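Long-range contacts in MutT/nudix family protein (Enterococcus faecalis, PDB 2FML), which is of unknown function but belongs to the MutT/nudix family and carries an NrtR-like winged-helix domain, which suggests nucleotide-derivative binding or hydrolysis and possibly DNA binding: residues Arg63-Leu74 and Thr181-Ile190; Met201-Leu211 and Ala220-Leu228. All coordinates share one frame; numbering follows the deposited sequence.

Interaction 1: Arg63-Leu74 and Thr181-Ile190; sequences RKGHPFRNSWAL and TLAFDHSEII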
# COMPACT_ATOMS: atom_id res chain seq x y z
N ARG A 63 -20.77 5.81 14.45
CA ARG A 63 -19.91 6.58 15.35
C ARG A 63 -20.72 7.27 16.41
O ARG A 63 -21.75 7.85 16.14
CB ARG A 63 -19.12 7.60 14.54
CG ARG A 63 -18.24 6.93 13.40
CD ARG A 63 -17.46 8.01 12.67
NE ARG A 63 -16.86 8.99 13.59
CZ ARG A 63 -15.69 8.84 14.21
NH1 ARG A 63 -14.94 7.73 14.04
NH2 ARG A 63 -15.28 9.82 15.04
N LYS A 64 -20.27 7.22 17.64
CA LYS A 64 -21.04 7.87 18.64
C LYS A 64 -20.54 9.29 18.99
O LYS A 64 -21.28 10.09 19.53
CB LYS A 64 -21.22 6.95 19.85
CG LYS A 64 -20.21 6.99 20.94
CD LYS A 64 -21.00 6.63 22.28
CE LYS A 64 -21.66 5.21 22.25
NZ LYS A 64 -21.63 4.50 23.61
N GLY A 65 -19.30 9.58 18.62
CA GLY A 65 -18.68 10.85 18.88
C GLY A 65 -18.21 11.53 17.62
O GLY A 65 -18.08 10.88 16.54
N HIS A 66 -17.97 12.83 17.76
CA HIS A 66 -17.45 13.65 16.69
C HIS A 66 -16.00 13.30 16.34
O HIS A 66 -15.28 12.79 17.16
CB HIS A 66 -17.60 15.13 17.07
CG HIS A 66 -18.91 15.72 16.66
ND1 HIS A 66 -19.57 16.69 17.39
CD2 HIS A 66 -19.69 15.47 15.58
CE1 HIS A 66 -20.69 17.00 16.78
NE2 HIS A 66 -20.81 16.25 15.70
N PRO A 67 -15.55 13.62 15.11
CA PRO A 67 -16.26 14.16 13.95
C PRO A 67 -17.16 13.08 13.35
O PRO A 67 -16.96 11.89 13.62
CB PRO A 67 -15.14 14.60 13.01
CG PRO A 67 -13.91 13.85 13.45
CD PRO A 67 -14.10 13.50 14.88
N PHE A 68 -18.22 13.49 12.66
CA PHE A 68 -19.18 12.56 12.07
C PHE A 68 -19.88 11.73 13.06
O PHE A 68 -20.07 10.53 12.80
CB PHE A 68 -18.46 11.65 11.02
CG PHE A 68 -17.85 12.44 9.87
CD1 PHE A 68 -18.68 12.97 8.85
CD2 PHE A 68 -16.49 12.72 9.85
CE1 PHE A 68 -18.12 13.72 7.78
CE2 PHE A 68 -15.93 13.48 8.80
CZ PHE A 68 -16.74 13.96 7.77
N ARG A 69 -20.28 12.33 14.20
CA ARG A 69 -21.21 11.71 15.11
C ARG A 69 -22.45 11.16 14.41
O ARG A 69 -23.09 11.86 13.64
CB ARG A 69 -21.67 12.71 16.18
CG ARG A 69 -22.47 12.11 17.31
CD ARG A 69 -23.21 13.22 18.08
NE ARG A 69 -22.25 14.14 18.67
CZ ARG A 69 -22.47 15.40 19.06
NH1 ARG A 69 -23.64 16.02 18.87
NH2 ARG A 69 -21.45 16.07 19.60
N ASN A 70 -22.78 9.91 14.71
CA ASN A 70 -23.98 9.27 14.17
C ASN A 70 -23.90 8.83 12.71
O ASN A 70 -24.83 8.23 12.18
CB ASN A 70 -25.22 10.16 14.44
CG ASN A 70 -25.59 10.22 15.93
OD1 ASN A 70 -25.18 9.39 16.73
ND2 ASN A 70 -26.37 11.23 16.30
N SER A 71 -22.79 9.11 12.06
CA SER A 71 -22.57 8.63 10.71
C SER A 71 -22.08 7.17 10.82
O SER A 71 -21.48 6.80 11.81
CB SER A 71 -21.55 9.51 9.98
OG SER A 71 -22.05 10.80 9.73
N TRP A 72 -22.32 6.38 9.78
CA TRP A 72 -21.73 5.06 9.64
C TRP A 72 -20.32 5.18 9.04
O TRP A 72 -20.02 6.10 8.29
CB TRP A 72 -22.63 4.11 8.80
CG TRP A 72 -23.98 3.93 9.44
CD1 TRP A 72 -25.10 4.70 9.20
CD2 TRP A 72 -24.36 2.97 10.44
NE1 TRP A 72 -26.14 4.27 9.99
CE2 TRP A 72 -25.72 3.20 10.75
CE3 TRP A 72 -23.68 1.93 11.11
CZ2 TRP A 72 -26.42 2.43 11.70
CZ3 TRP A 72 -24.38 1.16 12.04
CH2 TRP A 72 -25.74 1.40 12.32
N ALA A 73 -19.46 4.25 9.43
CA ALA A 73 -18.06 4.43 9.22
C ALA A 73 -17.39 3.05 9.26
O ALA A 73 -17.93 2.14 9.84
CB ALA A 73 -17.49 5.35 10.34
N LEU A 74 -16.20 2.91 8.69
CA LEU A 74 -15.34 1.74 9.06
C LEU A 74 -14.86 1.82 10.50
O LEU A 74 -14.68 2.93 11.06
CB LEU A 74 -14.12 1.56 8.11
CG LEU A 74 -14.49 1.50 6.60
CD1 LEU A 74 -13.28 1.81 5.70
CD2 LEU A 74 -15.13 0.13 6.19
N THR A 181 -24.55 8.67 3.94
CA THR A 181 -23.23 9.02 3.52
C THR A 181 -22.22 8.52 4.58
O THR A 181 -22.36 8.79 5.77
CB THR A 181 -23.11 10.60 3.30
OG1 THR A 181 -24.08 11.07 2.32
CG2 THR A 181 -21.75 10.96 2.74
N LEU A 182 -21.20 7.80 4.15
CA LEU A 182 -20.15 7.36 5.05
C LEU A 182 -19.36 8.55 5.58
O LEU A 182 -19.11 9.55 4.83
CB LEU A 182 -19.21 6.40 4.33
CG LEU A 182 -19.82 5.03 4.02
CD1 LEU A 182 -19.03 4.30 2.94
CD2 LEU A 182 -19.88 4.21 5.28
N ALA A 183 -19.00 8.44 6.87
CA ALA A 183 -18.04 9.32 7.50
C ALA A 183 -16.70 9.47 6.73
O ALA A 183 -16.23 8.55 6.06
CB ALA A 183 -17.77 8.85 8.96
N PHE A 184 -16.06 10.61 6.91
CA PHE A 184 -14.71 10.84 6.41
C PHE A 184 -14.67 10.59 4.90
O PHE A 184 -15.60 11.01 4.20
CB PHE A 184 -13.67 10.00 7.17
CG PHE A 184 -13.68 10.22 8.68
CD1 PHE A 184 -13.12 11.35 9.23
CD2 PHE A 184 -14.23 9.25 9.54
CE1 PHE A 184 -13.12 11.55 10.64
CE2 PHE A 184 -14.23 9.40 10.89
CZ PHE A 184 -13.65 10.59 11.47
N ASP A 185 -13.62 9.89 4.45
CA ASP A 185 -13.42 9.46 3.07
C ASP A 185 -13.59 7.94 3.01
O ASP A 185 -13.09 7.29 2.12
CB ASP A 185 -12.01 9.86 2.58
CG ASP A 185 -10.88 9.24 3.43
OD1 ASP A 185 -11.16 8.71 4.52
OD2 ASP A 185 -9.70 9.27 3.00
N HIS A 186 -14.38 7.38 3.92
CA HIS A 186 -14.60 5.90 3.96
C HIS A 186 -15.28 5.31 2.74
O HIS A 186 -15.10 4.14 2.44
CB HIS A 186 -15.31 5.48 5.24
CG HIS A 186 -14.47 5.69 6.44
ND1 HIS A 186 -14.82 5.23 7.69
CD2 HIS A 186 -13.26 6.31 6.58
CE1 HIS A 186 -13.87 5.55 8.55
NE2 HIS A 186 -12.92 6.20 7.90
N SER A 187 -16.04 6.12 2.01
CA SER A 187 -16.58 5.64 0.73
C SER A 187 -15.46 5.32 -0.28
O SER A 187 -15.53 4.28 -1.01
CB SER A 187 -17.50 6.73 0.15
OG SER A 187 -16.63 7.56 -0.53
N GLU A 188 -14.41 6.17 -0.30
CA GLU A 188 -13.24 5.89 -1.12
C GLU A 188 -12.48 4.67 -0.71
O GLU A 188 -11.83 4.07 -1.52
CB GLU A 188 -12.20 7.05 -1.13
CG GLU A 188 -12.60 8.27 -1.89
CD GLU A 188 -11.77 9.44 -1.44
OE1 GLU A 188 -10.54 9.28 -1.54
OE2 GLU A 188 -12.34 10.47 -0.94
N ILE A 189 -12.41 4.45 0.59
CA ILE A 189 -11.76 3.30 1.13
C ILE A 189 -12.54 1.98 0.81
O ILE A 189 -11.93 0.98 0.46
CB ILE A 189 -11.52 3.42 2.68
CG1 ILE A 189 -10.94 4.81 3.14
CG2 ILE A 189 -10.76 2.20 3.16
CD1 ILE A 189 -10.51 4.82 4.66
N ILE A 190 -13.86 1.99 0.92
CA ILE A 190 -14.63 0.79 0.58
C ILE A 190 -14.55 0.42 -0.92
O ILE A 190 -14.35 -0.76 -1.30
CB ILE A 190 -16.08 0.90 1.08
CG1 ILE A 190 -16.01 0.77 2.59
CG2 ILE A 190 -17.01 -0.29 0.48
CD1 ILE A 190 -17.21 1.14 3.35
O HOH W 1 -23.69 7.61 7.69
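Phe68 packs on Ala183 and Phe184 at the apolar centre where, in this nudix fold, the turn joining strands 55-63 and 72-78 meets the loop that leads into helix 186-200. The edge of Phe68 points at the face of Phe184 in a T-shaped pair, ring centroids 4.8 Å apart and planes at 61°. The Phe68 ring in turn takes the backbone of the loop 181-185 over one face, with CA of Ala183 in a CH-pi contact and N of Phe184 above the ring centre. Leu74 makes a second apolar group, splitting its two methyls over the first turn of the helix: CD1 lies 3.6 Å from CG2 of Ile189, while CD2 goes to CD1 of Ile190. Between these two groups the methyls of Ala73 and Ala183 meet, CB to CB 3.8 Å. Arg63, its chain bent at chi3, brings a guanidinium face over CE2 of Phe184, the two planes nearly perpendicular at 80°. NE of Arg63 donates to O of Pro67 at 2.9 Å, which helps fix the rotation of the group within its own turn. Arg120 also touches Phe184, and Pro67 packs on Phe23 of the second subunit. The polar edge is mostly backbone: N of Ala183 gives a nearly straight 2.9 Å bond to O of Trp72, and a water links N of Trp72 to O of Thr181. NE2 of His186 is hydrogen-bonded to a glycerol, probably from the crystallisation liquor. The amide N of Leu74 donates to ND1 of His186 at 2.9 Å from 24° out of the imidazole plane, which leaves ND1 as the unprotonated nitrogen.

Interaction 2: Met201-Leu211 and Ala220-Leu228; sequences MEHEPQVLQVL and ARKVFAKFL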
# COMPACT_ATOMS: atom_id res chain seq x y z
N MSE A 201 -8.54 -11.20 -7.61
CA MSE A 201 -9.12 -12.53 -7.40
C MSE A 201 -8.87 -13.56 -8.51
O MSE A 201 -8.82 -14.75 -8.23
CB MSE A 201 -10.60 -12.45 -7.06
CG MSE A 201 -11.47 -11.89 -8.15
SE MSE A 201 -13.30 -11.61 -7.53
CE MSE A 201 -14.22 -11.70 -9.36
N GLU A 202 -8.67 -13.09 -9.74
CA GLU A 202 -8.48 -13.97 -10.91
C GLU A 202 -7.13 -14.71 -10.89
O GLU A 202 -7.03 -15.82 -11.41
CB GLU A 202 -8.64 -13.20 -12.24
CG GLU A 202 -9.11 -14.09 -13.41
CD GLU A 202 -8.80 -13.56 -14.84
OE1 GLU A 202 -8.48 -14.40 -15.74
OE2 GLU A 202 -8.89 -12.33 -15.07
N HIS A 203 -6.12 -14.09 -10.28
CA HIS A 203 -4.74 -14.59 -10.26
C HIS A 203 -4.18 -14.70 -8.83
O HIS A 203 -3.05 -15.23 -8.61
CB HIS A 203 -3.84 -13.66 -11.09
CG HIS A 203 -4.41 -13.28 -12.42
ND1 HIS A 203 -4.91 -12.02 -12.68
CD2 HIS A 203 -4.57 -14.00 -13.56
CE1 HIS A 203 -5.36 -11.97 -13.93
NE2 HIS A 203 -5.16 -13.16 -14.48
N GLU A 204 -4.95 -14.19 -7.87
CA GLU A 204 -4.66 -14.41 -6.47
C GLU A 204 -5.98 -14.42 -5.69
O GLU A 204 -6.46 -13.37 -5.25
CB GLU A 204 -3.68 -13.35 -5.95
CG GLU A 204 -3.36 -13.44 -4.49
CD GLU A 204 -2.69 -12.15 -4.00
OE1 GLU A 204 -1.58 -11.81 -4.48
OE2 GLU A 204 -3.29 -11.44 -3.16
N PRO A 205 -6.62 -15.61 -5.61
CA PRO A 205 -7.99 -15.69 -5.07
C PRO A 205 -8.08 -15.76 -3.53
O PRO A 205 -8.87 -16.55 -3.00
CB PRO A 205 -8.55 -16.98 -5.74
CG PRO A 205 -7.42 -17.58 -6.54
CD PRO A 205 -6.15 -16.93 -6.10
N GLN A 206 -7.32 -14.91 -2.84
CA GLN A 206 -7.40 -14.86 -1.38
C GLN A 206 -8.84 -14.70 -0.90
O GLN A 206 -9.23 -15.31 0.09
CB GLN A 206 -6.53 -13.76 -0.79
CG GLN A 206 -5.15 -14.15 -0.17
CD GLN A 206 -4.53 -12.92 0.62
OE1 GLN A 206 -3.34 -12.91 1.00
NE2 GLN A 206 -5.35 -11.91 0.85
N VAL A 207 -9.62 -13.90 -1.62
CA VAL A 207 -11.03 -13.62 -1.25
C VAL A 207 -11.89 -14.86 -0.94
O VAL A 207 -12.81 -14.78 -0.11
CB VAL A 207 -11.77 -12.74 -2.31
CG1 VAL A 207 -12.03 -13.55 -3.62
CG2 VAL A 207 -13.10 -12.18 -1.71
N LEU A 208 -11.56 -15.99 -1.58
CA LEU A 208 -12.25 -17.28 -1.30
C LEU A 208 -12.08 -17.74 0.17
O LEU A 208 -12.65 -18.76 0.56
CB LEU A 208 -11.77 -18.39 -2.27
CG LEU A 208 -11.94 -18.07 -3.75
CD1 LEU A 208 -11.47 -19.22 -4.56
CD2 LEU A 208 -13.42 -17.78 -4.06
N GLN A 209 -11.28 -17.01 0.95
CA GLN A 209 -11.21 -17.16 2.42
C GLN A 209 -12.57 -16.98 3.09
O GLN A 209 -12.87 -17.67 4.05
CB GLN A 209 -10.22 -16.18 3.02
CG GLN A 209 -8.79 -16.63 3.06
CD GLN A 209 -7.88 -15.56 3.70
OE1 GLN A 209 -8.37 -14.63 4.32
NE2 GLN A 209 -6.59 -15.70 3.53
N VAL A 210 -13.39 -16.05 2.59
CA VAL A 210 -14.75 -15.84 3.12
C VAL A 210 -15.65 -17.13 3.11
O VAL A 210 -16.71 -17.17 3.75
CB VAL A 210 -15.54 -14.69 2.40
CG1 VAL A 210 -14.76 -13.37 2.39
CG2 VAL A 210 -15.94 -15.08 1.06
N LEU A 211 -15.19 -18.14 2.37
CA LEU A 211 -15.91 -19.39 2.21
C LEU A 211 -15.53 -20.41 3.28
O LEU A 211 -16.18 -21.43 3.40
CB LEU A 211 -15.67 -19.96 0.80
CG LEU A 211 -16.49 -19.43 -0.37
CD1 LEU A 211 -16.07 -20.17 -1.65
CD2 LEU A 211 -18.03 -19.59 -0.14
N ALA A 220 -17.26 -21.01 -5.21
CA ALA A 220 -16.24 -20.07 -5.66
C ALA A 220 -16.78 -19.22 -6.79
O ALA A 220 -16.56 -18.02 -6.80
CB ALA A 220 -14.97 -20.82 -6.11
N ARG A 221 -17.45 -19.84 -7.76
CA ARG A 221 -18.16 -19.06 -8.79
C ARG A 221 -19.14 -18.01 -8.21
O ARG A 221 -19.19 -16.89 -8.71
CB ARG A 221 -18.84 -19.97 -9.80
CG ARG A 221 -17.86 -20.66 -10.75
CD ARG A 221 -18.44 -21.97 -11.36
NE ARG A 221 -19.60 -21.66 -12.17
CZ ARG A 221 -20.81 -22.18 -12.02
NH1 ARG A 221 -21.03 -23.11 -11.10
NH2 ARG A 221 -21.80 -21.78 -12.80
N LYS A 222 -19.91 -18.39 -7.18
CA LYS A 222 -20.94 -17.51 -6.54
C LYS A 222 -20.33 -16.30 -5.82
O LYS A 222 -20.91 -15.22 -5.81
CB LYS A 222 -21.82 -18.31 -5.56
CG LYS A 222 -22.77 -19.38 -6.25
CD LYS A 222 -23.99 -19.71 -5.37
CE LYS A 222 -24.89 -20.80 -5.93
NZ LYS A 222 -26.12 -20.94 -5.05
N VAL A 223 -19.16 -16.50 -5.22
CA VAL A 223 -18.39 -15.42 -4.64
C VAL A 223 -17.85 -14.51 -5.75
O VAL A 223 -18.10 -13.30 -5.73
CB VAL A 223 -17.27 -15.95 -3.75
CG1 VAL A 223 -16.34 -14.81 -3.38
CG2 VAL A 223 -17.85 -16.62 -2.52
N PHE A 224 -17.14 -15.07 -6.72
CA PHE A 224 -16.71 -14.32 -7.87
C PHE A 224 -17.83 -13.52 -8.57
O PHE A 224 -17.61 -12.39 -8.97
CB PHE A 224 -16.07 -15.25 -8.88
CG PHE A 224 -14.58 -15.36 -8.75
CD1 PHE A 224 -14.00 -15.82 -7.56
CD2 PHE A 224 -13.75 -14.99 -9.83
CE1 PHE A 224 -12.61 -15.91 -7.43
CE2 PHE A 224 -12.37 -15.09 -9.72
CZ PHE A 224 -11.80 -15.56 -8.51
N ALA A 225 -19.03 -14.09 -8.70
CA ALA A 225 -20.12 -13.37 -9.37
C ALA A 225 -20.64 -12.19 -8.51
O ALA A 225 -21.04 -11.16 -9.06
CB ALA A 225 -21.24 -14.33 -9.79
N LYS A 226 -20.66 -12.35 -7.18
CA LYS A 226 -21.04 -11.23 -6.27
C LYS A 226 -20.09 -10.01 -6.44
O LYS A 226 -20.53 -8.86 -6.39
CB LYS A 226 -21.11 -11.62 -4.75
CG LYS A 226 -22.26 -12.57 -4.29
CD LYS A 226 -23.47 -12.62 -5.22
CE LYS A 226 -24.65 -11.75 -4.79
NZ LYS A 226 -25.96 -12.19 -5.49
N PHE A 227 -18.79 -10.27 -6.63
CA PHE A 227 -17.84 -9.20 -6.96
C PHE A 227 -17.94 -8.68 -8.40
O PHE A 227 -17.72 -7.48 -8.65
CB PHE A 227 -16.41 -9.60 -6.59
CG PHE A 227 -16.16 -9.58 -5.12
CD1 PHE A 227 -15.94 -8.36 -4.44
CD2 PHE A 227 -16.15 -10.76 -4.40
CE1 PHE A 227 -15.71 -8.32 -3.07
CE2 PHE A 227 -15.90 -10.75 -3.05
CZ PHE A 227 -15.69 -9.52 -2.36
N LEU A 228 -18.29 -9.57 -9.33
CA LEU A 228 -18.43 -9.23 -10.75
C LEU A 228 -19.74 -8.54 -11.01
O LEU A 228 -19.83 -7.71 -11.89
CB LEU A 228 -18.24 -10.48 -11.64
CG LEU A 228 -16.76 -10.94 -11.68
CD1 LEU A 228 -16.55 -12.34 -12.23
CD2 LEU A 228 -15.86 -9.93 -12.40
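A Met-aromatic contact in the hydrophobic core of the C-terminal region, which matches the NrtR winged-helix family, joins the 201-211 connection to helix 217-228. Met201, a selenomethionine, lays its side chain across Phe224. SE stands 4.0 Å from the Phe224 ring centroid and only 6° off the ring normal, and CG covers the same face nearer the rim in a CH-pi contact. Its chi1 of 65° sets CG between the backbone N and the carbonyl carbon, and the extended chain beyond runs past the phenyl group in the opposite direction to it. The terminal CE thereby reaches 3.5 Å from CG of Leu228, while SE also packs on CB of Phe227 and lies obliquely to that second ring. At the edge of Phe224, close to its plane, CD2 of Leu208 approaches CE1 at 3.9 Å and continues onto Ala220, the Leu208 and Phe224 side chains crossing at about a right angle. With Met201 over a face and Leu208 at the edge, the Phe224 ring is packed on both. Phe240 of helix 237-244 adds an edge-to-face partner.

Farther along, the 3-10 segment presents Val207, Val210 and Leu211 to the helix. Val207 puts CG2, anti to its backbone N, 3.4 Å from CE2 of Phe227, the two side chains sliding past each other. Phe131 of strand 123-131 touches Val207 and Val210, and Tyr49 touches Leu211 and Val223, tying this core to the nudix sheet. Leu211 and Val223 reach toward each other tip to tip, CG of Leu211 lying 3.8 Å from CG2 of Val223.

How the interactions relate
Interaction 1 closes before interaction 2 opens, so the two follow in series along the chain. Their centres lie 27 Å apart and their nearest atoms about 8 Å, without touching. Helix 186-200 bridges them: its first turn belongs to interaction 1, and the 201-211 connection of interaction 2 leaves from its far end. Both sites also lean on strand 39-50, through Asp43 and Val45 in interaction 1 and through Tyr49 in interaction 2. One contact thus fixes the start of the linking helix to the nudix sheet, and the other seats helix 217-228 against the 201-211 connection that precedes it. Helix 186-200 and that connection probably join the nudix domain to the winged-helix-like region.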